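Local atomic coordinates of putative peptidase (Bacteroides fragilis, PDB entry 5DYN), a protein that acts as a clostripain-family (C11) cysteine protease, this chain being its C-terminal part, and probably activates the B. fragilis toxin by proteolytic cleavage. Residues B[139-147]-B[158-166]; B[119-127]-B[231-239]. All blocks are in the same frame, centred on the assembly; numbering follows the deposited sequence. Where two conformers were deposited one is given.

Interaction 1 (B[139-147]-B[158-166]); sequences NFDLSGVMC and YDLDRFIYQ. With NA (sodium ion), chain I.
Gln166, on the helix that starts at Leu160, grips a type II beta turn running from Leu142 to Val145. Its NE2 donates to Asp141 O at 2.6 Å and to Ser143 O at 2.9 Å, so one side-chain amide nitrogen clamps the carbonyls on both sides of Leu142, each met somewhat out of its carbonyl plane. The chain swings out with CG anti to the backbone N (chi1 -170°) and bends at chi2, which lays CG and NE2 alongside Val145 CG2.

Apolar packing fills the rest. Tyr158 is sandwiched: Leu142 CD1 makes a CH-pi contact over one face, 3.9 Å from the ring centroid, and Cys147 SG lies over the opposite face at 3.8 Å from that centroid. Phe163 turns its edge to the face of Phe140 in a T-shaped pair, with ring planes at 76°. Leu142 thus touches Tyr158 with CD1 and the edge of Phe163 with CD2.

The backbones meet at a single beta bridge, Cys147 with Tyr158, next to which Asp159 N donates to Met146 O at 2.9 Å. Strand 158-159 also pairs with Thr213 through Tyr158, and Ile215 covers Phe140, Tyr158 and Phe163. Asp159 is the N-cap of the helix; Tyr148 OH and Lys209 N hold its OD1, while the capping bond runs from the backbone N of Arg162 to Asp159 OD2 at 2.8 Å. Within the turn, Gly144 O binds a sodium ion at 2.5 Å, and Asp207 OD1 is a further ligand.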
loop_
_atom_site.group_PDB
_atom_site.type_symbol
_atom_site.label_atom_id
_atom_site.label_comp_id
_atom_site.label_asym_id
_atom_site.label_seq_id
_atom_site.Cartn_x
_atom_site.Cartn_y
_atom_site.Cartn_z
ATOM N N ASN B 139 25.713 10.912 6.591
ATOM C CA ASN B 139 25.215 9.985 5.579
ATOM C C ASN B 139 25.663 8.555 5.859
ATOM O O ASN B 139 26.806 8.313 6.251
ATOM C CB ASN B 139 25.671 10.408 4.182
ATOM C CG ASN B 139 24.818 11.519 3.604
ATOM O OD1 ASN B 139 23.672 11.715 4.015
ATOM N ND2 ASN B 139 25.371 12.250 2.642
ATOM N N PHE B 140 24.752 7.611 5.658
ATOM C CA PHE B 140 25.021 6.216 5.968
ATOM C C PHE B 140 25.735 5.508 4.817
ATOM O O PHE B 140 25.652 5.935 3.667
ATOM C CB PHE B 140 23.714 5.489 6.303
ATOM C CG PHE B 140 23.031 6.001 7.545
ATOM C CD1 PHE B 140 22.243 7.142 7.503
ATOM C CD2 PHE B 140 23.170 5.334 8.754
ATOM C CE1 PHE B 140 21.608 7.612 8.643
ATOM C CE2 PHE B 140 22.541 5.797 9.899
ATOM C CZ PHE B 140 21.758 6.939 9.843
ATOM N N ASP B 141 26.450 4.437 5.143
ATOM C CA ASP B 141 27.015 3.550 4.132
ATOM C C ASP B 141 25.968 2.494 3.783
ATOM O O ASP B 141 25.875 1.457 4.440
ATOM C CB ASP B 141 28.308 2.904 4.637
ATOM C CG ASP B 141 28.958 1.999 3.604
ATOM O OD1 ASP B 141 28.674 2.158 2.396
ATOM O OD2 ASP B 141 29.763 1.130 4.003
ATOM N N LEU B 142 25.177 2.767 2.750
ATOM C CA LEU B 142 23.986 1.971 2.470
ATOM C C LEU B 142 24.170 0.924 1.378
ATOM O O LEU B 142 23.190 0.409 0.838
ATOM C CB LEU B 142 22.826 2.892 2.090
ATOM C CG LEU B 142 22.325 3.800 3.209
ATOM C CD1 LEU B 142 21.215 4.705 2.704
ATOM C CD2 LEU B 142 21.851 2.956 4.380
ATOM N N SER B 143 25.417 0.613 1.049
ATOM C CA SER B 143 25.689 -0.438 0.077
ATOM C C SER B 143 25.244 -1.772 0.662
ATOM O O SER B 143 25.532 -2.075 1.820
ATOM C CB SER B 143 27.173 -0.473 -0.296
ATOM O OG SER B 143 27.984 -0.598 0.858
ATOM N N GLY B 144 24.526 -2.558 -0.131
ATOM C CA GLY B 144 24.018 -3.834 0.340
ATOM C C GLY B 144 22.632 -3.720 0.944
ATOM O O GLY B 144 21.939 -4.723 1.118
ATOM N N VAL B 145 22.225 -2.499 1.275
ATOM C CA VAL B 145 20.873 -2.258 1.767
ATOM C C VAL B 145 19.947 -1.977 0.593
ATOM O O VAL B 145 20.057 -0.931 -0.049
ATOM C CB VAL B 145 20.812 -1.075 2.753
ATOM C CG1 VAL B 145 19.383 -0.867 3.236
ATOM C CG2 VAL B 145 21.751 -1.305 3.926
ATOM N N MET B 146 19.049 -2.918 0.314
ATOM C CA MET B 146 18.133 -2.812 -0.818
ATOM C C MET B 146 17.409 -1.480 -0.829
ATOM O O MET B 146 16.826 -1.069 0.176
ATOM C CB MET B 146 17.105 -3.945 -0.799
ATOM C CG MET B 146 16.048 -3.831 -1.895
ATOM S SD MET B 146 16.759 -3.959 -3.552
ATOM C CE MET B 146 15.339 -3.565 -4.574
ATOM N N CYS B 147 17.468 -0.802 -1.969
ATOM C CA CYS B 147 16.736 0.438 -2.160
ATOM C C CYS B 147 15.560 0.185 -3.091
ATOM O O CYS B 147 15.752 -0.178 -4.252
ATOM C CB CYS B 147 17.644 1.524 -2.730
ATOM S SG CYS B 147 16.871 3.149 -2.852
ATOM N N TYR B 158 14.146 2.491 1.589
ATOM C CA TYR B 158 15.104 1.406 1.755
ATOM C C TYR B 158 14.497 0.290 2.591
ATOM O O TYR B 158 13.556 0.516 3.349
ATOM C CB TYR B 158 16.383 1.905 2.419
ATOM C CG TYR B 158 17.226 2.805 1.553
ATOM C CD1 TYR B 158 16.971 4.168 1.482
ATOM C CD2 TYR B 158 18.286 2.295 0.813
ATOM C CE1 TYR B 158 17.749 4.999 0.693
ATOM C CE2 TYR B 158 19.069 3.117 0.025
ATOM C CZ TYR B 158 18.795 4.467 -0.032
ATOM O OH TYR B 158 19.569 5.289 -0.817
ATOM N N ASP B 159 15.039 -0.914 2.460
ATOM C CA ASP B 159 14.554 -2.037 3.249
ATOM C C ASP B 159 14.900 -1.846 4.724
ATOM O O ASP B 159 16.063 -1.676 5.080
ATOM C CB ASP B 159 15.136 -3.349 2.730
ATOM C CG ASP B 159 14.593 -4.550 3.468
ATOM O OD1 ASP B 159 13.449 -4.960 3.175
ATOM O OD2 ASP B 159 15.307 -5.080 4.345
ATOM N N LEU B 160 13.878 -1.870 5.576
ATOM C CA LEU B 160 14.052 -1.625 7.004
ATOM C C LEU B 160 14.960 -2.655 7.666
ATOM O O LEU B 160 15.871 -2.301 8.416
ATOM C CB LEU B 160 12.693 -1.603 7.708
ATOM C CG LEU B 160 12.720 -1.511 9.236
ATOM C CD1 LEU B 160 13.311 -0.187 9.684
ATOM C CD2 LEU B 160 11.326 -1.705 9.813
ATOM N N ASP B 161 14.709 -3.927 7.382
ATOM C CA ASP B 161 15.473 -5.005 7.994
ATOM C C ASP B 161 16.959 -4.936 7.648
ATOM O O ASP B 161 17.812 -5.089 8.523
ATOM C CB ASP B 161 14.909 -6.361 7.577
ATOM C CG ASP B 161 15.789 -7.514 8.015
ATOM O OD1 ASP B 161 15.671 -7.936 9.186
ATOM O OD2 ASP B 161 16.599 -7.994 7.191
ATOM N N ARG B 162 17.267 -4.704 6.378
ATOM C CA ARG B 162 18.658 -4.633 5.945
ATOM C C ARG B 162 19.356 -3.397 6.502
ATOM O O ARG B 162 20.566 -3.410 6.734
ATOM C CB ARG B 162 18.745 -4.652 4.418
ATOM C CG ARG B 162 18.341 -5.975 3.788
ATOM C CD ARG B 162 19.325 -7.086 4.133
ATOM N NE ARG B 162 19.025 -7.722 5.412
ATOM C CZ ARG B 162 19.796 -8.634 5.996
ATOM N NH1 ARG B 162 20.924 -9.025 5.419
ATOM N NH2 ARG B 162 19.438 -9.154 7.161
ATOM N N PHE B 163 18.590 -2.334 6.724
ATOM C CA PHE B 163 19.133 -1.117 7.316
ATOM C C PHE B 163 19.511 -1.328 8.785
ATOM O O PHE B 163 20.582 -0.901 9.224
ATOM C CB PHE B 163 18.133 0.034 7.186
ATOM C CG PHE B 163 18.508 1.254 7.979
ATOM C CD1 PHE B 163 19.637 1.988 7.655
ATOM C CD2 PHE B 163 17.726 1.671 9.045
ATOM C CE1 PHE B 163 19.985 3.113 8.384
ATOM C CE2 PHE B 163 18.068 2.797 9.779
ATOM C CZ PHE B 163 19.200 3.517 9.448
ATOM N N ILE B 164 18.633 -1.982 9.540
ATOM C CA ILE B 164 18.921 -2.282 10.941
ATOM C C ILE B 164 20.100 -3.248 11.014
ATOM O O ILE B 164 20.957 -3.135 11.891
ATOM C CB ILE B 164 17.697 -2.881 11.676
ATOM C CG1 ILE B 164 16.513 -1.916 11.624
ATOM C CG2 ILE B 164 18.031 -3.174 13.130
ATOM C CD1 ILE B 164 16.772 -0.595 12.319
ATOM N N TYR B 165 20.143 -4.184 10.072
ATOM C CA TYR B 165 21.245 -5.135 9.980
ATOM C C TYR B 165 22.573 -4.423 9.731
ATOM O O TYR B 165 23.604 -4.785 10.300
ATOM C CB TYR B 165 20.980 -6.150 8.867
ATOM C CG TYR B 165 22.023 -7.239 8.771
ATOM C CD1 TYR B 165 21.885 -8.418 9.490
ATOM C CD2 TYR B 165 23.142 -7.091 7.959
ATOM C CE1 TYR B 165 22.832 -9.417 9.407
ATOM C CE2 TYR B 165 24.095 -8.087 7.870
ATOM C CZ TYR B 165 23.934 -9.246 8.596
ATOM O OH TYR B 165 24.875 -10.243 8.512
ATOM N N GLN B 166 22.535 -3.412 8.872
ATOM C CA GLN B 166 23.726 -2.652 8.518
ATOM C C GLN B 166 24.309 -1.921 9.727
ATOM O O GLN B 166 25.497 -2.047 10.028
ATOM C CB GLN B 166 23.399 -1.652 7.408
ATOM C CG GLN B 166 24.607 -0.965 6.789
ATOM C CD GLN B 166 25.231 -1.777 5.672
ATOM O OE1 GLN B 166 25.431 -2.985 5.802
ATOM N NE2 GLN B 166 25.531 -1.117 4.559
HETATM NA NA NA I . 19.781 -5.882 0.508
#

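Interaction 2 (B[119-127]-B[231-239]); sequences LENLAVATS and EWYKVSGWA. With NA (sodium ion), chain G.
Helix 119-127 receives the indole of Trp232 as a knob into a hole formed by Leu119, Leu122, Ala123 and Thr126, where it packs on the weakly bonded helix 231-236. The two short axes approach to 8.8 Å at 51°. Leu119 is the first residue of the hole; its carbonyl O lies at the edge of the indole, near its plane. One turn on, Leu122 CG stands 4.0 Å from Trp232 CH2. Ala123 points into the contact: its CB touches Trp232 CZ3 at 3.6 Å and also Val235 CG2 at 3.7 Å. Thr126 crosses the indole at about a right angle and sets OG1 at its edge, 3.6 Å from CH2; that hydroxyl donates to Leu122 O and also bonds to Trp177 NE1, which fixes its rotation. At Ser127 the backbones come together, its CA 4.0 Å from the CA of Gly237, which follows helix 231-236 with positive phi.

Trp232 reaches helix 119-127 with CG anti to its backbone N (chi1 170°), and the pyrrole edge of its indole faces a sodium ion shared with Trp238, Thr213 and Tyr227; Trp232 NE1 lies 2.6 Å from that metal.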
loop_
_atom_site.group_PDB
_atom_site.type_symbol
_atom_site.label_atom_id
_atom_site.label_comp_id
_atom_site.label_asym_id
_atom_site.label_seq_id
_atom_site.Cartn_x
_atom_site.Cartn_y
_atom_site.Cartn_z
ATOM N N LEU B 119 2.913 -3.645 14.884
ATOM C CA LEU B 119 3.645 -2.422 14.559
ATOM C C LEU B 119 4.102 -1.653 15.800
ATOM O O LEU B 119 5.147 -0.999 15.783
ATOM C CB LEU B 119 2.791 -1.516 13.669
ATOM C CG LEU B 119 3.123 -1.575 12.178
ATOM C CD1 LEU B 119 4.510 -0.998 11.922
ATOM C CD2 LEU B 119 3.033 -3.005 11.664
ATOM N N GLU B 120 3.323 -1.728 16.872
ATOM C CA GLU B 120 3.708 -1.070 18.110
ATOM C C GLU B 120 4.897 -1.779 18.752
ATOM O O GLU B 120 5.812 -1.125 19.254
ATOM C CB GLU B 120 2.525 -1.004 19.073
ATOM C CG GLU B 120 1.407 -0.110 18.565
ATOM C CD GLU B 120 0.375 0.205 19.624
ATOM O OE1 GLU B 120 0.399 -0.443 20.692
ATOM O OE2 GLU B 120 -0.457 1.107 19.387
ATOM N N ASN B 121 4.891 -3.110 18.733
ATOM C CA ASN B 121 6.022 -3.890 19.227
ATOM C C ASN B 121 7.286 -3.585 18.430
ATOM O O ASN B 121 8.388 -3.544 18.978
ATOM C CB ASN B 121 5.722 -5.392 19.164
ATOM C CG ASN B 121 4.617 -5.813 20.116
ATOM O OD1 ASN B 121 4.263 -5.082 21.041
ATOM N ND2 ASN B 121 4.074 -7.008 19.899
ATOM N N LEU B 122 7.114 -3.376 17.127
ATOM C CA LEU B 122 8.231 -3.076 16.242
ATOM C C LEU B 122 8.837 -1.710 16.562
ATOM O O LEU B 122 10.058 -1.550 16.571
ATOM C CB LEU B 122 7.786 -3.127 14.780
ATOM C CG LEU B 122 8.898 -2.999 13.738
ATOM C CD1 LEU B 122 9.950 -4.081 13.943
ATOM C CD2 LEU B 122 8.318 -3.061 12.332
ATOM N N ALA B 123 7.975 -0.733 16.829
ATOM C CA ALA B 123 8.420 0.603 17.209
ATOM C C ALA B 123 9.228 0.564 18.503
ATOM O O ALA B 123 10.223 1.275 18.646
ATOM C CB ALA B 123 7.229 1.539 17.355
ATOM N N VAL B 124 8.792 -0.266 19.447
ATOM C CA VAL B 124 9.524 -0.455 20.692
ATOM C C VAL B 124 10.891 -1.060 20.400
ATOM O O VAL B 124 11.915 -0.554 20.858
ATOM C CB VAL B 124 8.756 -1.363 21.679
ATOM C CG1 VAL B 124 9.591 -1.625 22.924
ATOM C CG2 VAL B 124 7.425 -0.736 22.055
ATOM N N ALA B 125 10.892 -2.139 19.625
ATOM C CA ALA B 125 12.120 -2.824 19.244
ATOM C C ALA B 125 13.096 -1.883 18.552
ATOM O O ALA B 125 14.295 -1.900 18.832
ATOM C CB ALA B 125 11.806 -4.002 18.342
ATOM N N THR B 126 12.573 -1.061 17.649
ATOM C CA THR B 126 13.405 -0.148 16.875
ATOM C C THR B 126 13.988 0.956 17.755
ATOM O O THR B 126 15.125 1.385 17.552
ATOM C CB THR B 126 12.609 0.476 15.717
ATOM O OG1 THR B 126 11.948 -0.563 14.981
ATOM C CG2 THR B 126 13.529 1.229 14.788
ATOM N N SER B 127 13.215 1.399 18.746
ATOM C CA SER B 127 13.669 2.446 19.659
ATOM C C SER B 127 14.837 1.981 20.527
ATOM O O SER B 127 15.592 2.798 21.043
ATOM C CB SER B 127 12.519 2.929 20.545
ATOM O OG SER B 127 12.075 1.903 21.412
ATOM N N GLU B 231 4.206 9.711 12.579
ATOM C CA GLU B 231 4.024 9.164 13.917
ATOM C C GLU B 231 5.066 8.087 14.210
ATOM O O GLU B 231 5.430 7.855 15.364
ATOM C CB GLU B 231 2.612 8.597 14.077
ATOM C CG GLU B 231 1.503 9.588 13.747
ATOM C CD GLU B 231 1.536 10.828 14.622
ATOM O OE1 GLU B 231 1.996 10.735 15.779
ATOM O OE2 GLU B 231 1.103 11.900 14.151
ATOM N N TRP B 232 5.546 7.431 13.158
ATOM C CA TRP B 232 6.580 6.415 13.315
ATOM C C TRP B 232 7.869 7.042 13.831
ATOM O O TRP B 232 8.531 6.480 14.694
ATOM C CB TRP B 232 6.837 5.686 11.996
ATOM C CG TRP B 232 8.046 4.804 12.035
ATOM C CD1 TRP B 232 9.275 5.076 11.508
ATOM C CD2 TRP B 232 8.148 3.510 12.644
ATOM N NE1 TRP B 232 10.134 4.030 11.743
ATOM C CE2 TRP B 232 9.468 3.055 12.439
ATOM C CE3 TRP B 232 7.252 2.689 13.338
ATOM C CZ2 TRP B 232 9.914 1.818 12.904
ATOM C CZ3 TRP B 232 7.697 1.460 13.799
ATOM C CH2 TRP B 232 9.016 1.037 13.581
ATOM N N TYR B 233 8.210 8.212 13.303
ATOM C CA TYR B 233 9.383 8.953 13.757
ATOM C C TYR B 233 9.372 9.158 15.271
ATOM O O TYR B 233 10.386 8.964 15.940
ATOM C CB TYR B 233 9.458 10.310 13.048
ATOM C CG TYR B 233 10.390 11.308 13.703
ATOM C CD1 TYR B 233 11.740 11.351 13.373
ATOM C CD2 TYR B 233 9.919 12.214 14.648
ATOM C CE1 TYR B 233 12.593 12.262 13.969
ATOM C CE2 TYR B 233 10.762 13.124 15.251
ATOM C CZ TYR B 233 12.096 13.145 14.907
ATOM O OH TYR B 233 12.934 14.055 15.508
ATOM N N LYS B 234 8.216 9.548 15.797
ATOM C CA LYS B 234 8.080 9.881 17.213
ATOM C C LYS B 234 8.302 8.675 18.131
ATOM O O LYS B 234 8.718 8.834 19.280
ATOM C CB LYS B 234 6.698 10.491 17.469
ATOM C CG LYS B 234 6.453 11.782 16.695
ATOM C CD LYS B 234 4.984 12.179 16.685
ATOM C CE LYS B 234 4.749 13.390 15.786
ATOM N NZ LYS B 234 3.298 13.625 15.526
ATOM N N VAL B 235 8.042 7.475 17.621
ATOM C CA VAL B 235 8.114 6.271 18.447
ATOM C C VAL B 235 9.222 5.305 18.031
ATOM O O VAL B 235 9.468 4.315 18.715
ATOM C CB VAL B 235 6.770 5.502 18.432
ATOM C CG1 VAL B 235 5.673 6.334 19.077
ATOM C CG2 VAL B 235 6.390 5.115 17.008
ATOM N N SER B 236 9.888 5.588 16.915
ATOM C CA SER B 236 10.890 4.667 16.383
ATOM C C SER B 236 12.250 4.818 17.049
ATOM O O SER B 236 13.074 3.906 16.993
ATOM C CB SER B 236 11.052 4.863 14.878
ATOM O OG SER B 236 11.412 6.202 14.584
ATOM N N GLY B 237 12.490 5.974 17.659
ATOM C CA GLY B 237 13.767 6.251 18.288
ATOM C C GLY B 237 14.604 7.239 17.495
ATOM O O GLY B 237 15.674 7.657 17.944
ATOM N N TRP B 238 14.118 7.607 16.313
ATOM C CA TRP B 238 14.819 8.549 15.444
ATOM C C TRP B 238 15.057 9.894 16.122
ATOM O O TRP B 238 16.080 10.538 15.884
ATOM C CB TRP B 238 14.042 8.765 14.139
ATOM C CG TRP B 238 14.406 7.800 13.051
ATOM C CD1 TRP B 238 13.599 6.856 12.486
ATOM C CD2 TRP B 238 15.676 7.684 12.396
ATOM N NE1 TRP B 238 14.283 6.163 11.520
ATOM C CE2 TRP B 238 15.561 6.650 11.445
ATOM C CE3 TRP B 238 16.897 8.355 12.521
ATOM C CZ2 TRP B 238 16.624 6.269 10.625
ATOM C CZ3 TRP B 238 17.949 7.977 11.705
ATOM C CH2 TRP B 238 17.806 6.941 10.771
ATOM N N ALA B 239 14.115 10.311 16.965
ATOM C CA ALA B 239 14.223 11.586 17.676
ATOM C C ALA B 239 15.439 11.619 18.599
ATOM O O ALA B 239 15.976 12.686 18.896
ATOM C CB ALA B 239 12.953 11.859 18.474
HETATM NA NA NA G . 12.249 4.434 10.212
#

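How the interactions relate
Interaction 2 is the more deeply buried of the two, a helix-on-helix contact made of apolar side-chain packing and close backbone approach, with no hydrogen bond across it. Interaction 1 is partly buried: the turn at Ser143 and Gly144 is exposed, and there side-chain-to-carbonyl bonds do the holding, while its aromatic side faces inward. Along the sequence, 139-147 and 158-166 both fall between the distant partners of interaction 2. The centres of interactions 1 and 2 lie about 17 Å apart, yet their side chains meet: Trp238 packs on Phe163 and Phe140, and Leu160 on Leu122. Helix 172-182 also serves both, its Trp177 touching Leu160 and Leu122.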